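Local coordinates for flagella basal body P-ring formation protein FlgA (PDB 3TEE) that takes part in assembly of the flagellar P-ring in the periplasm, probably as a chaperone or modulator of the P-ring protein FlgI, at residues A[49-55]-A[66-72]; A[76-82]-A[124-130]. All coordinates share one frame; numbering follows the deposited sequence.

Contact 1: residues A[49-55]-A[66-72]; sequences LWGNVNV and LQVNVQA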
ATOM      1  N   LEU A  49      10.503  -7.249  -9.241  1.00 49.02           N
ATOM      2  CA  LEU A  49      11.857  -6.842  -8.852  1.00 48.26           C
ATOM      3  C   LEU A  49      12.877  -7.980  -8.644  1.00 46.13           C
ATOM      4  O   LEU A  49      14.079  -7.746  -8.738  1.00 45.33           O
ATOM      5  CB  LEU A  49      11.754  -6.010  -7.558  1.00 49.47           C
ATOM      6  CG  LEU A  49      11.262  -4.557  -7.706  1.00 57.02           C
ATOM      7  CD1 LEU A  49       9.919  -4.370  -7.037  1.00 57.85           C
ATOM      8  CD2 LEU A  49      12.253  -3.576  -7.088  1.00 61.36           C
ATOM      9  N   TRP A  50      12.403  -9.188  -8.289  1.00 37.17           N
ATOM     10  CA  TRP A  50      13.253 -10.330  -7.951  1.00 34.97           C
ATOM     11  C   TRP A  50      12.517 -11.632  -8.291  1.00 37.38           C
ATOM     12  O   TRP A  50      11.399 -11.582  -8.786  1.00 37.70           O
ATOM     13  CB  TRP A  50      13.605 -10.284  -6.445  1.00 32.43           C
ATOM     14  CG  TRP A  50      12.421  -9.959  -5.575  1.00 33.06           C
ATOM     15  CD1 TRP A  50      11.272 -10.690  -5.443  1.00 35.88           C
ATOM     16  CD2 TRP A  50      12.226  -8.764  -4.808  1.00 33.19           C
ATOM     17  NE1 TRP A  50      10.403 -10.058  -4.587  1.00 35.06           N
ATOM     18  CE2 TRP A  50      10.950  -8.859  -4.200  1.00 36.71           C
ATOM     19  CE3 TRP A  50      13.005  -7.618  -4.571  1.00 35.75           C
ATOM     20  CZ2 TRP A  50      10.444  -7.864  -3.360  1.00 36.50           C
ATOM     21  CZ3 TRP A  50      12.488  -6.614  -3.760  1.00 38.01           C
ATOM     22  CH2 TRP A  50      11.222  -6.745  -3.162  1.00 38.50           C
ATOM     23  N   GLY A  51      13.132 -12.771  -7.988  1.00 31.98           N
ATOM     24  CA  GLY A  51      12.585 -14.069  -8.348  1.00 32.54           C
ATOM     25  C   GLY A  51      12.889 -14.309  -9.808  1.00 37.21           C
ATOM     26  O   GLY A  51      13.924 -13.839 -10.307  1.00 34.07           O
ATOM     27  N   ASN A  52      11.983 -15.005 -10.512  1.00 34.66           N
ATOM     28  CA  ASN A  52      12.162 -15.287 -11.937  1.00 35.28           C
ATOM     29  C   ASN A  52      11.728 -14.103 -12.760  1.00 37.80           C
ATOM     30  O   ASN A  52      10.545 -13.756 -12.809  1.00 38.13           O
ATOM     31  CB  ASN A  52      11.440 -16.583 -12.350  1.00 38.47           C
ATOM     32  CG  ASN A  52      11.983 -17.797 -11.650  1.00 52.61           C
ATOM     33  OD1 ASN A  52      13.194 -17.973 -11.484  1.00 42.38           O
ATOM     34  ND2 ASN A  52      11.085 -18.627 -11.156  1.00 50.36           N
ATOM     35  N   VAL A  53      12.700 -13.402 -13.338  1.00 33.63           N
ATOM     36  CA  VAL A  53      12.363 -12.202 -14.094  1.00 33.18           C
ATOM     37  C   VAL A  53      12.935 -12.238 -15.500  1.00 34.09           C
ATOM     38  O   VAL A  53      13.901 -12.948 -15.765  1.00 32.97           O
ATOM     39  CB  VAL A  53      12.739 -10.886 -13.349  1.00 38.66           C
ATOM     40  CG1 VAL A  53      12.021 -10.760 -11.989  1.00 38.54           C
ATOM     41  CG2 VAL A  53      14.244 -10.754 -13.177  1.00 38.04           C
ATOM     42  N   ASN A  54      12.372 -11.421 -16.388  1.00 32.23           N
ATOM     43  CA  ASN A  54      12.892 -11.314 -17.742  1.00 33.51           C
ATOM     44  C   ASN A  54      13.652  -9.996 -17.831  1.00 37.05           C
ATOM     45  O   ASN A  54      13.168  -8.966 -17.356  1.00 37.02           O
ATOM     46  CB  ASN A  54      11.757 -11.365 -18.786  1.00 36.73           C
ATOM     47  CG  ASN A  54      10.984 -12.676 -18.759  1.00 57.13           C
ATOM     48  OD1 ASN A  54      11.555 -13.770 -18.778  1.00 49.40           O
ATOM     49  ND2 ASN A  54       9.661 -12.586 -18.709  1.00 54.34           N
ATOM     50  N   VAL A  55      14.853 -10.039 -18.399  1.00 32.77           N
ATOM     51  CA  VAL A  55      15.676  -8.838 -18.580  1.00 31.31           C
ATOM     52  C   VAL A  55      15.938  -8.670 -20.060  1.00 31.99           C
ATOM     53  O   VAL A  55      16.415  -9.609 -20.699  1.00 31.55           O
ATOM     54  CB  VAL A  55      17.015  -8.931 -17.804  1.00 34.99           C
ATOM     55  CG1 VAL A  55      17.942  -7.748 -18.137  1.00 34.19           C
ATOM     56  CG2 VAL A  55      16.775  -9.024 -16.304  1.00 35.02           C
ATOM     57  N   LEU A  66      16.637 -12.116 -21.713  1.00 33.55           N
ATOM     58  CA  LEU A  66      17.289 -13.013 -20.775  1.00 33.17           C
ATOM     59  C   LEU A  66      16.335 -13.436 -19.679  1.00 38.46           C
ATOM     60  O   LEU A  66      15.498 -12.645 -19.244  1.00 38.54           O
ATOM     61  CB  LEU A  66      18.563 -12.379 -20.161  1.00 32.58           C
ATOM     62  CG  LEU A  66      19.575 -11.721 -21.122  1.00 35.51           C
ATOM     63  CD1 LEU A  66      20.721 -11.126 -20.341  1.00 34.35           C
ATOM     64  CD2 LEU A  66      20.117 -12.723 -22.186  1.00 38.14           C
ATOM     65  N   GLN A  67      16.444 -14.688 -19.243  1.00 35.07           N
ATOM     66  CA  GLN A  67      15.636 -15.163 -18.127  1.00 34.63           C
ATOM     67  C   GLN A  67      16.608 -15.340 -16.989  1.00 36.91           C
ATOM     68  O   GLN A  67      17.637 -16.000 -17.146  1.00 36.20           O
ATOM     69  CB  GLN A  67      14.924 -16.487 -18.436  1.00 37.33           C
ATOM     70  CG  GLN A  67      13.866 -16.396 -19.543  1.00 53.90           C
ATOM     71  CD  GLN A  67      13.236 -17.751 -19.752  1.00 70.61           C
ATOM     72  OE1 GLN A  67      13.903 -18.731 -20.118  1.00 65.05           O
ATOM     73  NE2 GLN A  67      11.957 -17.850 -19.436  1.00 59.61           N
ATOM     74  N   VAL A  68      16.342 -14.665 -15.871  1.00 32.42           N
ATOM     75  CA  VAL A  68      17.245 -14.743 -14.723  1.00 30.96           C
ATOM     76  C   VAL A  68      16.432 -15.054 -13.466  1.00 32.91           C
ATOM     77  O   VAL A  68      15.250 -14.743 -13.390  1.00 32.27           O
ATOM     78  CB  VAL A  68      18.127 -13.466 -14.496  1.00 35.15           C
ATOM     79  CG1 VAL A  68      18.992 -13.126 -15.714  1.00 35.69           C
ATOM     80  CG2 VAL A  68      17.281 -12.267 -14.081  1.00 35.32           C
ATOM     81  N   ASN A  69      17.088 -15.618 -12.488  1.00 30.91           N
ATOM     82  CA  ASN A  69      16.514 -15.809 -11.169  1.00 31.08           C
ATOM     83  C   ASN A  69      17.290 -14.846 -10.244  1.00 33.22           C
ATOM     84  O   ASN A  69      18.519 -14.840 -10.231  1.00 32.40           O
ATOM     85  CB  ASN A  69      16.640 -17.254 -10.681  1.00 31.34           C
ATOM     86  CG  ASN A  69      16.111 -17.385  -9.260  1.00 39.07           C
ATOM     87  OD1 ASN A  69      16.867 -17.362  -8.297  1.00 35.64           O
ATOM     88  ND2 ASN A  69      14.804 -17.347  -9.093  1.00 35.13           N
ATOM     89  N   VAL A  70      16.563 -14.023  -9.513  1.00 28.95           N
ATOM     90  CA  VAL A  70      17.181 -13.055  -8.604  1.00 28.45           C
ATOM     91  C   VAL A  70      16.791 -13.398  -7.165  1.00 30.78           C
ATOM     92  O   VAL A  70      15.637 -13.269  -6.778  1.00 31.67           O
ATOM     93  CB  VAL A  70      16.800 -11.601  -8.972  1.00 30.70           C
ATOM     94  CG1 VAL A  70      17.432 -10.587  -8.011  1.00 28.87           C
ATOM     95  CG2 VAL A  70      17.145 -11.282 -10.429  1.00 30.48           C
ATOM     96  N   GLN A  71      17.765 -13.827  -6.385  1.00 29.36           N
ATOM     97  CA  GLN A  71      17.547 -14.084  -4.952  1.00 28.92           C
ATOM     98  C   GLN A  71      17.836 -12.772  -4.234  1.00 32.90           C
ATOM     99  O   GLN A  71      18.924 -12.217  -4.398  1.00 31.31           O
ATOM    100  CB  GLN A  71      18.496 -15.178  -4.445  1.00 30.13           C
ATOM    101  CG  GLN A  71      18.324 -16.530  -5.135  1.00 36.43           C
ATOM    102  CD  GLN A  71      19.198 -17.611  -4.538  1.00 52.32           C
ATOM    103  OE1 GLN A  71      20.164 -17.355  -3.811  1.00 38.65           O
ATOM    104  NE2 GLN A  71      18.841 -18.859  -4.789  1.00 56.31           N
ATOM    105  N   ALA A  72      16.854 -12.232  -3.496  1.00 29.27           N
ATOM    106  CA  ALA A  72      17.063 -10.966  -2.784  1.00 29.37           C
ATOM    107  C   ALA A  72      16.693 -11.169  -1.336  1.00 32.75           C
ATOM    108  O   ALA A  72      15.590 -11.646  -1.054  1.00 32.07           O
ATOM    109  CB  ALA A  72      16.231  -9.840  -3.408  1.00 30.38           C
TER
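Val53 sets its CG2 against CG2 of Val68 at 3.5 Å, the two isopropyl groups meeting at a slant over the same face of the sheet. With CG1 anti to the carbonyl carbon in both residues (chi1 -60° and -58°), CG2 is left between the backbone N and that carbon and faces its partner across the strands. CG2 of Val53 also reaches CG2 of Val70, and Val55 lays its own CG2 4.0 Å from CG2 of Val68; Phe11 of helix 2-14 covers this valine row. The other face is polar. There Asn69 ND2 donates to Asn52 OD1 at 2.9 Å, a bond close to the amide plane of Asn69 but well above the carbonyl plane of Asn52, with the two amide planes 57° apart. The same ND2 also bonds a glycerol, probably from the crystallisation liquor. Asn54 and Gln67 run side by side with nearly coplanar amides, OD1 of Asn54 touching CG of Gln67. Before the corner at Asn52, Trp50 packs CB on the methyl of Ala72, CB to CB 4.0 Å. Reciprocal backbone bonds join Gly51 with Val70, Val53 with Val68 and Val55 with Leu66, the alternating pattern of an antiparallel beta hairpin with one apolar and one polar face.

Contact 2: residues A[76-82]-A[124-130]; sequences YVAVAAP and LAPGQPV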
ATOM      1  N   TYR A  76      11.278  -7.570   5.895  1.00 29.03           N
ATOM      2  CA  TYR A  76       9.857  -7.555   5.573  1.00 28.70           C
ATOM      3  C   TYR A  76       9.118  -7.558   6.914  1.00 30.67           C
ATOM      4  O   TYR A  76       9.710  -7.871   7.949  1.00 29.54           O
ATOM      5  CB  TYR A  76       9.456  -8.751   4.687  1.00 28.67           C
ATOM      6  CG  TYR A  76       9.601 -10.101   5.346  1.00 29.57           C
ATOM      7  CD1 TYR A  76       8.529 -10.688   6.019  1.00 30.21           C
ATOM      8  CD2 TYR A  76      10.807 -10.800   5.291  1.00 29.91           C
ATOM      9  CE1 TYR A  76       8.647 -11.948   6.597  1.00 29.30           C
ATOM     10  CE2 TYR A  76      10.948 -12.036   5.907  1.00 31.23           C
ATOM     11  CZ  TYR A  76       9.863 -12.604   6.559  1.00 34.60           C
ATOM     12  OH  TYR A  76       9.977 -13.828   7.135  1.00 33.65           O
ATOM     13  N   VAL A  77       7.855  -7.197   6.885  1.00 27.12           N
ATOM     14  CA  VAL A  77       7.045  -7.106   8.091  1.00 26.74           C
ATOM     15  C   VAL A  77       6.419  -8.479   8.341  1.00 29.73           C
ATOM     16  O   VAL A  77       5.771  -9.033   7.454  1.00 28.47           O
ATOM     17  CB  VAL A  77       6.002  -5.943   7.992  1.00 30.04           C
ATOM     18  CG1 VAL A  77       5.159  -5.838   9.274  1.00 29.50           C
ATOM     19  CG2 VAL A  77       6.704  -4.602   7.703  1.00 30.00           C
ATOM     20  N   ALA A  78       6.601  -9.005   9.570  1.00 26.81           N
ATOM     21  CA  ALA A  78       6.051 -10.280  10.029  1.00 26.15           C
ATOM     22  C   ALA A  78       5.296 -10.067  11.355  1.00 29.40           C
ATOM     23  O   ALA A  78       5.594  -9.147  12.116  1.00 28.20           O
ATOM     24  CB  ALA A  78       7.182 -11.299  10.239  1.00 26.29           C
ATOM     25  N   VAL A  79       4.348 -10.948  11.638  1.00 27.18           N
ATOM     26  CA  VAL A  79       3.584 -10.958  12.902  1.00 26.31           C
ATOM     27  C   VAL A  79       4.537 -11.426  14.036  1.00 30.31           C
ATOM     28  O   VAL A  79       5.287 -12.405  13.857  1.00 29.01           O
ATOM     29  CB  VAL A  79       2.362 -11.878  12.753  1.00 28.62           C
ATOM     30  CG1 VAL A  79       1.534 -11.917  14.040  1.00 27.35           C
ATOM     31  CG2 VAL A  79       1.482 -11.390  11.588  1.00 28.10           C
ATOM     32  N   ALA A  80       4.581 -10.667  15.138  1.00 28.68           N
ATOM     33  CA  ALA A  80       5.441 -10.968  16.296  1.00 29.63           C
ATOM     34  C   ALA A  80       4.649 -11.527  17.490  1.00 33.76           C
ATOM     35  O   ALA A  80       5.264 -12.075  18.404  1.00 33.88           O
ATOM     36  CB  ALA A  80       6.195  -9.717  16.736  1.00 30.48           C
ATOM     37  N   ALA A  81       3.321 -11.336  17.509  1.00 31.45           N
ATOM     38  CA  ALA A  81       2.450 -11.841  18.585  1.00 33.44           C
ATOM     39  C   ALA A  81       1.117 -12.146  17.966  1.00 35.60           C
ATOM     40  O   ALA A  81       0.799 -11.518  16.960  1.00 35.16           O
ATOM     41  CB  ALA A  81       2.280 -10.781  19.686  1.00 35.14           C
ATOM     42  N   PRO A  82       0.265 -13.027  18.552  1.00 33.32           N
ATOM     43  CA  PRO A  82      -1.059 -13.256  17.960  1.00 32.57           C
ATOM     44  C   PRO A  82      -1.850 -11.967  17.797  1.00 36.80           C
ATOM     45  O   PRO A  82      -1.815 -11.093  18.676  1.00 36.31           O
ATOM     46  CB  PRO A  82      -1.745 -14.183  18.998  1.00 35.76           C
ATOM     47  CG  PRO A  82      -0.624 -14.898  19.636  1.00 39.72           C
ATOM     48  CD  PRO A  82       0.458 -13.861  19.760  1.00 35.11           C
ATOM     49  N   LEU A 124      -4.204 -13.540  13.007  1.00 37.67           N
ATOM     50  CA  LEU A 124      -2.844 -13.765  12.541  1.00 35.30           C
ATOM     51  C   LEU A 124      -1.986 -14.462  13.584  1.00 37.72           C
ATOM     52  O   LEU A 124      -2.156 -14.251  14.795  1.00 35.05           O
ATOM     53  CB  LEU A 124      -2.196 -12.439  12.057  1.00 34.70           C
ATOM     54  CG  LEU A 124      -2.929 -11.681  10.906  1.00 38.76           C
ATOM     55  CD1 LEU A 124      -2.221 -10.361  10.586  1.00 38.05           C
ATOM     56  CD2 LEU A 124      -2.989 -12.528   9.633  1.00 39.77           C
ATOM     57  N   ALA A 125      -1.054 -15.283  13.102  1.00 34.16           N
ATOM     58  CA  ALA A 125      -0.138 -16.041  13.945  1.00 34.81           C
ATOM     59  C   ALA A 125       1.282 -15.515  13.880  1.00 36.11           C
ATOM     60  O   ALA A 125       1.715 -15.111  12.809  1.00 34.47           O
ATOM     61  CB  ALA A 125      -0.150 -17.506  13.530  1.00 35.91           C
ATOM     62  N   PRO A 126       2.049 -15.590  14.997  1.00 33.60           N
ATOM     63  CA  PRO A 126       3.460 -15.180  14.961  1.00 32.57           C
ATOM     64  C   PRO A 126       4.242 -15.889  13.844  1.00 36.82           C
ATOM     65  O   PRO A 126       4.034 -17.086  13.606  1.00 35.88           O
ATOM     66  CB  PRO A 126       3.979 -15.631  16.336  1.00 33.78           C
ATOM     67  CG  PRO A 126       2.789 -15.533  17.229  1.00 37.39           C
ATOM     68  CD  PRO A 126       1.647 -16.006  16.364  1.00 34.36           C
ATOM     69  N   GLY A 127       5.120 -15.135  13.183  1.00 32.27           N
ATOM     70  CA  GLY A 127       5.943 -15.608  12.064  1.00 31.90           C
ATOM     71  C   GLY A 127       5.308 -15.345  10.702  1.00 34.99           C
ATOM     72  O   GLY A 127       5.983 -15.359   9.677  1.00 35.69           O
ATOM     73  N   GLN A 128       4.015 -15.133  10.660  1.00 30.33           N
ATOM     74  CA  GLN A 128       3.314 -14.883   9.396  1.00 31.03           C
ATOM     75  C   GLN A 128       3.793 -13.571   8.716  1.00 31.43           C
ATOM     76  O   GLN A 128       3.715 -12.524   9.340  1.00 28.88           O
ATOM     77  CB  GLN A 128       1.811 -14.760   9.696  1.00 32.94           C
ATOM     78  CG  GLN A 128       0.881 -15.019   8.536  1.00 54.23           C
ATOM     79  CD  GLN A 128      -0.418 -15.693   8.936  1.00 59.26           C
ATOM     80  OE1 GLN A 128      -0.833 -15.761  10.122  1.00 43.40           O
ATOM     81  NE2 GLN A 128      -1.108 -16.185   7.928  1.00 50.61           N
ATOM     82  N   PRO A 129       4.189 -13.571   7.423  1.00 30.45           N
ATOM     83  CA  PRO A 129       4.463 -12.289   6.750  1.00 30.68           C
ATOM     84  C   PRO A 129       3.156 -11.494   6.653  1.00 32.77           C
ATOM     85  O   PRO A 129       2.069 -12.075   6.430  1.00 31.71           O
ATOM     86  CB  PRO A 129       4.940 -12.717   5.348  1.00 32.22           C
ATOM     87  CG  PRO A 129       5.372 -14.145   5.501  1.00 35.90           C
ATOM     88  CD  PRO A 129       4.391 -14.709   6.501  1.00 32.41           C
ATOM     89  N   VAL A 130       3.241 -10.186   6.888  1.00 28.97           N
ATOM     90  CA  VAL A 130       2.069  -9.316   6.843  1.00 29.66           C
ATOM     91  C   VAL A 130       1.814  -8.935   5.382  1.00 36.27           C
ATOM     92  O   VAL A 130       2.640  -8.247   4.766  1.00 35.42           O
ATOM     93  CB  VAL A 130       2.211  -8.078   7.766  1.00 33.25           C
ATOM     94  CG1 VAL A 130       1.044  -7.099   7.573  1.00 34.11           C
ATOM     95  CG2 VAL A 130       2.330  -8.500   9.237  1.00 32.73           C
TER
HETATM   96  O   HOH W   1       8.132 -15.282   8.354  1.00 45.07           O
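Tyr76 lies alongside Pro129, its CE1 4.0 Å from Pro129 CB, where the end of strand 62-79 receives a loop containing a type II beta turn, Ala125 to Gln128. The Tyr76 hydroxyl shares a water with Gly127 O, the water lying at the ring edge, in plane. Val77 follows: Val77 O accepts an almost straight bond from Val130 N at 2.8 Å, while the CG1 methyl packs on Val130 CG2. Ala78 is bridged to Pro129 through the backbone, with its CA held near Gln128 O. Val79 is gripped through both of its backbone polar atoms: its N donates to Gln128 O, and its O accepts from Gly127 N at 2.8 Å. Its side chain is directed into the loop, and Val79 as a whole buries more surface here than any other residue of the two segments. With CG1 anti to the backbone N (chi1 -180°), that methyl rests near Ala125 O, whereas CG2 packs between Leu124 CB and Val130 CG2, the Val79 and Val130 side chains crossing at about a right angle. Val94 of strand 94-100 also touches Val130. Past Ala80 and Ala81, the Pro82 ring slants across that of Pro126, with Pro82 CD 3.8 Å from Pro126 CG. Within the loop itself, Gln128 bends back at chi2 so that Gln128 OE1 accepts from Ala125 N at 3.0 Å, nearly in line with the side-chain C=O, alongside the turn's backbone bond from Gln128 N to Ala125 O.

How the contacts relate
From the N terminus, helix 2-14 and strand 21-26 come first, and both later pack against contact 1. The chain then enters 49-55, runs through strand 53-59, turns and returns along strand 62-79, so that contact 1 closes a short hairpin with 10 residues between its segments. The same long strand continues directly into 76-82, where contact 2 opens; the chain passes through strands 94-100 and 118-120 before 124-130 closes this wider loop of 41 residues. The two contacts are therefore in series, neither nested nor crossed, with centres about 26 Å apart. Strand 62-79 serves both: its earlier part joins the hairpin, while its far end ties the sheet to the loop between strands 118-120 and 135-137.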